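Local coordinates for protein 3-deoxy-D-manno-octulosonate 8-phosphate phosphatase KdsC (Xanthomonas campestris pv. campestris, PDB 4NAV) that probably catalyses the magnesium-dependent hydrolysis of 3-deoxy-D-manno-octulosonate 8-phosphate to 3-deoxy-D-manno-octulosonate and inorganic phosphate, at residues W148-R153 and A159-D164; R19-C24 and H106-D111; L56-H61 and D174-R179. All coordinates share one frame; numbering follows the deposited sequence.

Contact 1 (W148-R153 and A159-D164); sequences WHTRAR and AREVCD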
loop_
_atom_site.group_PDB
_atom_site.type_symbol
_atom_site.label_atom_id
_atom_site.label_comp_id
_atom_site.label_asym_id
_atom_site.label_seq_id
_atom_site.Cartn_x
_atom_site.Cartn_y
_atom_site.Cartn_z
ATOM N N TRP A 148 15.997 -2.972 -20.872
ATOM C CA TRP A 148 16.126 -3.545 -19.527
ATOM C C TRP A 148 14.960 -3.139 -18.619
ATOM O O TRP A 148 14.807 -1.973 -18.283
ATOM C CB TRP A 148 17.479 -3.176 -18.912
ATOM C CG TRP A 148 17.702 -3.706 -17.552
ATOM C CD1 TRP A 148 17.036 -4.712 -16.927
ATOM C CD2 TRP A 148 18.715 -3.283 -16.650
ATOM N NE1 TRP A 148 17.545 -4.914 -15.663
ATOM C CE2 TRP A 148 18.587 -4.048 -15.481
ATOM C CE3 TRP A 148 19.711 -2.314 -16.715
ATOM C CZ2 TRP A 148 19.405 -3.876 -14.409
ATOM C CZ3 TRP A 148 20.516 -2.127 -15.639
ATOM C CH2 TRP A 148 20.355 -2.899 -14.495
ATOM N N HIS A 149 14.140 -4.113 -18.235
ATOM C CA HIS A 149 13.053 -3.893 -17.299
ATOM C C HIS A 149 13.344 -4.701 -16.065
ATOM O O HIS A 149 13.647 -5.866 -16.182
ATOM C CB HIS A 149 11.726 -4.383 -17.893
ATOM C CG HIS A 149 11.340 -3.716 -19.183
ATOM N ND1 HIS A 149 10.134 -3.953 -19.805
ATOM C CD2 HIS A 149 11.992 -2.823 -19.966
ATOM C CE1 HIS A 149 10.064 -3.241 -20.918
ATOM N NE2 HIS A 149 11.178 -2.545 -21.035
ATOM N N THR A 150 13.220 -4.114 -14.886
ATOM C CA THR A 150 13.333 -4.881 -13.682
ATOM C C THR A 150 12.111 -5.766 -13.505
ATOM O O THR A 150 10.995 -5.442 -13.920
ATOM C CB THR A 150 13.482 -3.976 -12.444
ATOM O OG1 THR A 150 12.335 -3.125 -12.282
ATOM C CG2 THR A 150 14.742 -3.121 -12.575
ATOM N N ARG A 151 12.303 -6.877 -12.822
ATOM C CA ARG A 151 11.165 -7.685 -12.410
ATOM C C ARG A 151 10.296 -6.897 -11.414
ATOM O O ARG A 151 9.098 -6.946 -11.491
ATOM C CB ARG A 151 11.630 -9.018 -11.801
ATOM C CG ARG A 151 12.036 -10.056 -12.836
ATOM C CD ARG A 151 12.954 -11.138 -12.262
ATOM N NE ARG A 151 14.376 -10.867 -12.533
ATOM C CZ ARG A 151 15.298 -10.468 -11.645
ATOM N NH1 ARG A 151 15.005 -10.281 -10.354
ATOM N NH2 ARG A 151 16.546 -10.256 -12.054
ATOM N N ALA A 152 10.914 -6.200 -10.472
ATOM C CA ALA A 152 10.166 -5.517 -9.413
ATOM C C ALA A 152 9.636 -4.164 -9.849
ATOM O O ALA A 152 10.128 -3.550 -10.790
ATOM C CB ALA A 152 11.015 -5.357 -8.151
ATOM N N ARG A 153 8.670 -3.696 -9.079
ATOM C CA ARG A 153 7.994 -2.424 -9.305
ATOM C C ARG A 153 8.675 -1.292 -8.567
ATOM O O ARG A 153 9.354 -1.492 -7.553
ATOM C CB ARG A 153 6.527 -2.520 -8.828
ATOM C CG ARG A 153 5.730 -3.584 -9.592
ATOM C CD ARG A 153 4.244 -3.757 -9.315
ATOM N NE ARG A 153 3.543 -3.902 -10.598
ATOM C CZ ARG A 153 2.263 -3.612 -10.809
ATOM N NH1 ARG A 153 1.505 -3.111 -9.836
ATOM N NH2 ARG A 153 1.742 -3.817 -12.011
ATOM N N ALA A 159 14.770 -0.338 -7.769
ATOM C CA ALA A 159 16.075 0.298 -7.763
ATOM C C ALA A 159 17.168 -0.591 -7.115
ATOM O O ALA A 159 18.296 -0.630 -7.593
ATOM C CB ALA A 159 15.998 1.652 -7.064
ATOM N N ARG A 160 16.828 -1.307 -6.055
ATOM C CA ARG A 160 17.752 -2.253 -5.493
ATOM C C ARG A 160 18.105 -3.280 -6.546
ATOM O O ARG A 160 19.280 -3.646 -6.711
ATOM C CB ARG A 160 17.150 -2.967 -4.280
ATOM C CG ARG A 160 18.026 -4.071 -3.681
ATOM C CD ARG A 160 19.423 -3.539 -3.367
ATOM N NE ARG A 160 20.182 -4.487 -2.543
ATOM C CZ ARG A 160 20.006 -4.680 -1.234
ATOM N NH1 ARG A 160 19.061 -4.016 -0.560
ATOM N NH2 ARG A 160 20.774 -5.555 -0.602
ATOM N N GLU A 161 17.106 -3.734 -7.289
ATOM C CA GLU A 161 17.361 -4.731 -8.324
ATOM C C GLU A 161 18.411 -4.236 -9.315
ATOM O O GLU A 161 19.252 -5.010 -9.778
ATOM C CB GLU A 161 16.063 -5.127 -9.030
ATOM C CG GLU A 161 16.200 -6.366 -9.901
ATOM C CD GLU A 161 14.918 -6.673 -10.655
ATOM O OE1 GLU A 161 13.785 -6.505 -10.083
ATOM O OE2 GLU A 161 15.034 -7.071 -11.841
ATOM N N VAL A 162 18.350 -2.953 -9.636
ATOM C CA VAL A 162 19.312 -2.357 -10.521
ATOM C C VAL A 162 20.669 -2.307 -9.832
ATOM O O VAL A 162 21.669 -2.753 -10.390
ATOM C CB VAL A 162 18.868 -0.938 -10.921
ATOM C CG1 VAL A 162 20.014 -0.115 -11.514
ATOM C CG2 VAL A 162 17.748 -1.027 -11.921
ATOM N N CYS A 163 20.708 -1.733 -8.636
ATOM C CA CYS A 163 21.942 -1.667 -7.881
ATOM C C CYS A 163 22.639 -3.034 -7.824
ATOM O O CYS A 163 23.821 -3.154 -8.128
ATOM C CB CYS A 163 21.658 -1.142 -6.498
ATOM S SG CYS A 163 21.072 0.595 -6.471
ATOM N N ASP A 164 21.891 -4.083 -7.512
ATOM C CA ASP A 164 22.490 -5.412 -7.416
ATOM C C ASP A 164 23.165 -5.863 -8.718
ATOM O O ASP A 164 24.294 -6.371 -8.697
ATOM C CB ASP A 164 21.443 -6.414 -7.014
ATOM C CG ASP A 164 20.921 -6.190 -5.605
ATOM O OD1 ASP A 164 21.566 -5.463 -4.814
ATOM O OD2 ASP A 164 19.880 -6.796 -5.268
HETATM O O HOH W 1 16.983 -6.888 -13.372
#

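Contact 2 (R19-C24 and H106-D111); sequences RVRLAC and HGLSLD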
loop_
_atom_site.group_PDB
_atom_site.type_symbol
_atom_site.label_atom_id
_atom_site.label_comp_id
_atom_site.label_asym_id
_atom_site.label_seq_id
_atom_site.Cartn_x
_atom_site.Cartn_y
_atom_site.Cartn_z
ATOM N N ARG A 19 30.622 -0.816 -16.670
ATOM C CA ARG A 19 31.338 0.440 -16.867
ATOM C C ARG A 19 30.571 1.659 -16.363
ATOM O O ARG A 19 30.942 2.779 -16.624
ATOM C CB ARG A 19 31.800 0.590 -18.323
ATOM C CG ARG A 19 30.741 0.693 -19.390
ATOM C CD ARG A 19 31.449 0.771 -20.754
ATOM N NE ARG A 19 30.720 0.300 -21.928
ATOM C CZ ARG A 19 29.583 0.790 -22.439
ATOM N NH1 ARG A 19 28.898 1.770 -21.846
ATOM N NH2 ARG A 19 29.104 0.243 -23.553
ATOM N N VAL A 20 29.493 1.408 -15.634
ATOM C CA VAL A 20 28.691 2.459 -15.076
ATOM C C VAL A 20 29.433 3.172 -13.956
ATOM O O VAL A 20 29.783 2.574 -12.966
ATOM C CB VAL A 20 27.371 1.896 -14.512
ATOM C CG1 VAL A 20 26.680 2.908 -13.596
ATOM C CG2 VAL A 20 26.468 1.466 -15.647
ATOM N N ARG A 21 29.595 4.479 -14.116
ATOM C CA ARG A 21 30.239 5.333 -13.128
ATOM C C ARG A 21 29.285 6.335 -12.542
ATOM O O ARG A 21 29.562 6.938 -11.491
ATOM C CB ARG A 21 31.395 6.084 -13.780
ATOM C CG ARG A 21 32.396 5.160 -14.467
ATOM C CD ARG A 21 33.372 4.407 -13.599
ATOM N NE ARG A 21 33.097 4.388 -12.163
ATOM C CZ ARG A 21 33.084 3.327 -11.336
ATOM N NH1 ARG A 21 33.233 2.066 -11.739
ATOM N NH2 ARG A 21 32.894 3.540 -10.040
ATOM N N LEU A 22 28.180 6.562 -13.232
ATOM C CA LEU A 22 27.176 7.497 -12.731
ATOM C C LEU A 22 25.829 6.830 -12.888
ATOM O O LEU A 22 25.471 6.360 -13.971
ATOM C CB LEU A 22 27.253 8.807 -13.495
ATOM C CG LEU A 22 26.084 9.775 -13.277
ATOM C CD1 LEU A 22 26.148 10.366 -11.887
ATOM C CD2 LEU A 22 26.104 10.878 -14.311
ATOM N N ALA A 23 25.079 6.778 -11.791
ATOM C CA ALA A 23 23.746 6.155 -11.781
ATOM C C ALA A 23 22.721 7.204 -11.402
ATOM O O ALA A 23 22.780 7.753 -10.299
ATOM C CB ALA A 23 23.708 5.005 -10.796
ATOM N N CYS A 24 21.788 7.494 -12.308
ATOM C CA CYS A 24 20.780 8.526 -12.062
ATOM C C CYS A 24 19.435 7.892 -11.961
ATOM O O CYS A 24 19.137 6.971 -12.700
ATOM C CB CYS A 24 20.755 9.521 -13.207
ATOM S SG CYS A 24 22.336 10.312 -13.519
ATOM N N HIS A 106 31.939 15.269 -13.683
ATOM C CA HIS A 106 32.699 14.106 -13.189
ATOM C C HIS A 106 33.678 13.551 -14.246
ATOM O O HIS A 106 34.290 12.513 -14.052
ATOM C CB HIS A 106 31.737 12.997 -12.734
ATOM C CG HIS A 106 30.925 13.337 -11.519
ATOM N ND1 HIS A 106 31.409 13.209 -10.234
ATOM C CD2 HIS A 106 29.647 13.768 -11.397
ATOM C CE1 HIS A 106 30.472 13.568 -9.374
ATOM N NE2 HIS A 106 29.393 13.911 -10.055
ATOM N N GLY A 107 33.798 14.253 -15.368
ATOM C CA GLY A 107 34.649 13.828 -16.468
ATOM C C GLY A 107 34.241 12.496 -17.094
ATOM O O GLY A 107 35.098 11.658 -17.352
ATOM N N LEU A 108 32.948 12.332 -17.386
ATOM C CA LEU A 108 32.414 11.084 -17.912
ATOM C C LEU A 108 31.779 11.241 -19.282
ATOM O O LEU A 108 31.472 12.347 -19.704
ATOM C CB LEU A 108 31.367 10.531 -16.952
ATOM C CG LEU A 108 31.894 10.283 -15.539
ATOM C CD1 LEU A 108 30.766 9.818 -14.648
ATOM C CD2 LEU A 108 33.019 9.261 -15.537
ATOM N N SER A 109 31.627 10.117 -19.980
ATOM C CA SER A 109 30.826 10.050 -21.211
ATOM C C SER A 109 29.405 9.655 -20.873
ATOM O O SER A 109 29.181 9.107 -19.799
ATOM C CB SER A 109 31.353 8.981 -22.157
ATOM O OG SER A 109 32.259 9.535 -23.072
ATOM N N LEU A 110 28.482 9.851 -21.817
ATOM C CA LEU A 110 27.144 9.273 -21.694
ATOM C C LEU A 110 27.156 7.751 -21.653
ATOM O O LEU A 110 26.293 7.131 -20.992
ATOM C CB LEU A 110 26.245 9.709 -22.837
ATOM C CG LEU A 110 25.804 11.177 -22.781
ATOM C CD1 LEU A 110 25.030 11.553 -24.052
ATOM C CD2 LEU A 110 24.999 11.464 -21.512
ATOM N N ASP A 111 28.143 7.131 -22.296
ATOM C CA ASP A 111 28.183 5.679 -22.296
ATOM C C ASP A 111 28.582 5.109 -20.935
ATOM O O ASP A 111 28.576 3.905 -20.752
ATOM C CB ASP A 111 29.028 5.126 -23.449
ATOM C CG ASP A 111 30.518 5.124 -23.161
ATOM O OD1 ASP A 111 31.060 6.063 -22.543
ATOM O OD2 ASP A 111 31.186 4.173 -23.597
#

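Contact 3 (L56-H61 and D174-R179); sequences LKQLEH and DSIIAR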
loop_
_atom_site.group_PDB
_atom_site.type_symbol
_atom_site.label_atom_id
_atom_site.label_comp_id
_atom_site.label_asym_id
_atom_site.label_seq_id
_atom_site.Cartn_x
_atom_site.Cartn_y
_atom_site.Cartn_z
ATOM N N LEU A 56 21.372 1.959 -2.894
ATOM C CA LEU A 56 21.964 3.192 -3.352
ATOM C C LEU A 56 23.260 3.539 -2.627
ATOM O O LEU A 56 24.221 3.974 -3.238
ATOM C CB LEU A 56 20.935 4.312 -3.246
ATOM C CG LEU A 56 19.752 4.112 -4.210
ATOM C CD1 LEU A 56 18.659 5.098 -3.872
ATOM C CD2 LEU A 56 20.152 4.263 -5.660
ATOM N N LYS A 57 23.263 3.362 -1.312
ATOM C CA LYS A 57 24.455 3.511 -0.505
ATOM C C LYS A 57 25.585 2.610 -1.023
ATOM O O LYS A 57 26.742 3.012 -1.058
ATOM C CB LYS A 57 24.151 3.153 0.944
ATOM C CG LYS A 57 23.485 4.263 1.711
ATOM C CD LYS A 57 23.138 3.812 3.120
ATOM C CE LYS A 57 22.498 4.955 3.899
ATOM N NZ LYS A 57 21.941 4.572 5.229
ATOM N N GLN A 58 25.229 1.410 -1.461
ATOM C CA GLN A 58 26.228 0.447 -1.861
ATOM C C GLN A 58 26.879 0.842 -3.148
ATOM O O GLN A 58 28.099 0.654 -3.316
ATOM C CB GLN A 58 25.593 -0.885 -2.005
ATOM C CG GLN A 58 24.900 -1.272 -0.739
ATOM C CD GLN A 58 25.759 -2.051 0.160
ATOM O OE1 GLN A 58 26.332 -1.525 1.123
ATOM N NE2 GLN A 58 25.911 -3.336 -0.169
ATOM N N LEU A 59 26.080 1.405 -4.052
ATOM C CA LEU A 59 26.627 2.056 -5.236
ATOM C C LEU A 59 27.589 3.169 -4.839
ATOM O O LEU A 59 28.715 3.223 -5.322
ATOM C CB LEU A 59 25.534 2.632 -6.104
ATOM C CG LEU A 59 24.690 1.673 -6.921
ATOM C CD1 LEU A 59 23.769 2.459 -7.811
ATOM C CD2 LEU A 59 25.526 0.721 -7.778
ATOM N N GLU A 60 27.176 4.028 -3.912
ATOM C CA GLU A 60 28.064 5.094 -3.519
ATOM C C GLU A 60 29.348 4.464 -2.908
ATOM O O GLU A 60 30.458 4.821 -3.276
ATOM C CB GLU A 60 27.381 6.102 -2.592
ATOM C CG GLU A 60 28.000 7.511 -2.613
ATOM C CD GLU A 60 27.691 8.338 -3.875
ATOM O OE1 GLU A 60 26.571 8.236 -4.422
ATOM O OE2 GLU A 60 28.593 9.104 -4.310
ATOM N N HIS A 61 29.172 3.501 -2.014
ATOM C CA HIS A 61 30.268 2.821 -1.345
ATOM C C HIS A 61 31.214 2.127 -2.318
ATOM O O HIS A 61 32.415 1.977 -2.029
ATOM C CB HIS A 61 29.680 1.805 -0.367
ATOM C CG HIS A 61 30.617 1.350 0.695
ATOM N ND1 HIS A 61 31.393 0.220 0.569
ATOM C CD2 HIS A 61 30.890 1.871 1.910
ATOM C CE1 HIS A 61 32.112 0.070 1.664
ATOM N NE2 HIS A 61 31.820 1.054 2.497
ATOM N N ASP A 174 30.950 -9.968 -3.307
ATOM C CA ASP A 174 31.684 -10.773 -2.325
ATOM C C ASP A 174 32.197 -9.920 -1.189
ATOM O O ASP A 174 32.153 -10.343 -0.027
ATOM C CB ASP A 174 32.845 -11.508 -2.979
ATOM C CG ASP A 174 32.401 -12.751 -3.738
ATOM O OD1 ASP A 174 31.193 -12.979 -3.900
ATOM O OD2 ASP A 174 33.282 -13.530 -4.161
ATOM N N SER A 175 32.695 -8.730 -1.517
ATOM C CA SER A 175 33.283 -7.884 -0.510
ATOM C C SER A 175 32.197 -7.150 0.277
ATOM O O SER A 175 32.352 -6.891 1.490
ATOM C CB SER A 175 34.298 -6.927 -1.143
ATOM O OG SER A 175 33.682 -5.747 -1.598
ATOM N N ILE A 176 31.071 -6.858 -0.382
ATOM C CA ILE A 176 29.938 -6.290 0.315
ATOM C C ILE A 176 29.494 -7.230 1.424
ATOM O O ILE A 176 29.401 -6.837 2.587
ATOM C CB ILE A 176 28.792 -5.974 -0.634
ATOM C CG1 ILE A 176 29.080 -4.652 -1.338
ATOM C CG2 ILE A 176 27.490 -5.844 0.127
ATOM C CD1 ILE A 176 28.223 -4.416 -2.561
ATOM N N ILE A 177 29.263 -8.477 1.064
ATOM C CA ILE A 177 28.925 -9.500 2.044
ATOM C C ILE A 177 29.945 -9.662 3.159
ATOM O O ILE A 177 29.580 -9.831 4.315
ATOM C CB ILE A 177 28.650 -10.848 1.332
ATOM C CG1 ILE A 177 27.173 -10.865 0.872
ATOM C CG2 ILE A 177 28.916 -12.051 2.237
ATOM C CD1 ILE A 177 26.961 -11.686 -0.376
ATOM N N ALA A 178 31.217 -9.645 2.818
ATOM C CA ALA A 178 32.273 -9.829 3.819
ATOM C C ALA A 178 32.262 -8.681 4.815
ATOM O O ALA A 178 32.437 -8.886 6.006
ATOM C CB ALA A 178 33.632 -9.958 3.145
ATOM N N ARG A 179 32.017 -7.465 4.340
ATOM C CA ARG A 179 31.954 -6.339 5.278
ATOM C C ARG A 179 30.801 -6.485 6.289
ATOM O O ARG A 179 30.947 -6.146 7.453
ATOM C CB ARG A 179 31.885 -5.020 4.534
ATOM C CG ARG A 179 31.803 -3.800 5.448
ATOM C CD ARG A 179 32.158 -2.528 4.706
ATOM N NE ARG A 179 32.036 -2.739 3.268
ATOM C CZ ARG A 179 30.975 -2.442 2.518
ATOM N NH1 ARG A 179 31.028 -2.723 1.202
ATOM N NH2 ARG A 179 29.894 -1.859 3.035
#

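Contact 1 (W148-R153 and A159-D164)
The carboxylate of E161 binds two successive backbone N-H groups of the loop, those of R151 and A152. R151 N donates to E161 OE2 at 2.9 Å, and A152 N donates to E161 OE1, also at 2.9 Å. Each oxygen uses its syn lone pair, so the carboxylate meets the backbone as a two-pronged acceptor. Both bonds are fairly straight, and together they fix the rotation of the group.

The guanidinium of R151 stacks on this carboxylate, with the two planes 14° apart. E161 OE2 lies over the centre of the guanidinium, 3.4 Å from R151 CZ. The R151 NH2 to E161 OE2 separation of 3.5 Å makes a salt bridge by charge alone, because no N-H points at the oxygen. A water joins E161 OE2 to W148 NE1, which donates to it in the plane of the indole.

E161 reaches the loop because its CG stands opposite the backbone N (chi1 -167°) and the chain beyond is extended. T150 OG1 donates to A152 O at 2.7 Å, in the carbonyl plane. Beside the polar group lies an apolar patch. T150 CG2 meets V162 CG2 at 3.7 Å, and W148 CH2 approaches V162 CG1 at 4.1 Å.

The contact ties the loop before helix 158-169 to that helix's first turns. The side chain of T150 is about 9 Å from that of D118, a predicted magnesium ligand, near the probable active site. V162, T150 and W148 all pack on strands 113-116 and 131-133. The loop backbone also bonds to A134 and A136, just past strand 131-133.

Contact 2 (R19-C24 and H106-D111)
L108 rests its CD1 methyl against the CB atoms of R21 and L22. This joins the start of strand 22-25 to the loop leading into strand 113-116. These are adjacent parallel strands in the Rossmann-like sheet of the haloacid dehalogenase (HAD) fold. The touching parts of the two segments run 121° apart.

The apolar contacts come first. L108 CD1 lies 3.8 Å from L22 CB and 3.9 Å from R21 CB. CD1 thus touches both residues, and L108 CD2 adds a second contact to R21 CB, at 4.0 Å. L22 is buried, and its side chain also packs on L102, V113 and H65. R21 touches L108 with its CB, while the rest of its chain bends away.

Backbone structure sets the position of L108. Helix 95-105 ends in a Schellman motif, with G107 at positive phi as the C-prime residue and L108 N returning to C103 O. The chain then passes R21 and L22 on its way into strand 113-116. R21 and L22 both bond through the backbone to Q112, just before that strand, and L22 bonds also to L114 in it. On the other side R21 bonds to H65. The contact therefore lies at the entry to the central strand, away from the predicted metal site.

Charge supplies the last link, at the surface. R19 and D111 form a long salt bridge. The extended R19 chain, from CG to NE, crosses the D111 side chain at about a right angle. The guanidinium and carboxylate planes are 30° apart. The oxygen lies well out of the guanidinium plane, so this pairing rests on charge alone. D111 OD2 lies above one guanidinium face, offset toward the rim and 3.8 Å from R19 NH1.

Contact 3 (L56-H61 and D174-R179)
Q58 turns its amide toward I176, and the two side chains cross at a slant. The amide nitrogen lies against the branched side chain of I176, with Q58 NE2 3.5 Å from I176 CD1. The modelled approach to CG2 is shorter still, and its detail is doubtful. The amide gets there through a bend at chi2 (-92°), which carries the end of the chain across to the other helix. Q58 OE1 accepts a weak hydrogen bond from Q54, one turn earlier, which may help orient the group. It also lies near the guanidinium plane of R179, at its edge, but 4.1 Å from R179 NH2.

In the model the H61 ring and the R179 guanidinium face each other, with planes 31° apart. They are too close for real atoms, so the detail of this pair is doubtful. Both residues are exposed and also touch a crystal neighbour.

The helix segments cross at 109°, and their axes stay 12.0 Å apart. Side chains rather than close backbones therefore bridge the gap. L120 of the second subunit packs on both Q58 and I176, which brings the contact into the tetramer interface. Within the chain, Q58 also packs on L167 of helix 158-169. On the inner side of helix 50-61, L59 meets C163 and V166 of that helix, together with A23 and V66 of the parallel sheet.

How the contacts relate
The three contacts lie in one HAD-type chain, with centres about 17 to 19 Å apart. Along the chain, contact 2 closes before contact 1 opens. Contact 1 is nested within the loop closed by contact 3, and contacts 2 and 3 cross. L59 of helix 50-61 links them in space: its CD1 lies 3.5 Å from C163 SG of contact 1 and 3.9 Å from A23 CB of contact 2. Contacts 1 and 2 do not touch, but both border strand 113-116. Contacts 1 and 3 involve the consecutive helices 158-169 and 173-180 and both reach the second subunit, so both C-terminal helices take part in the contact with that subunit.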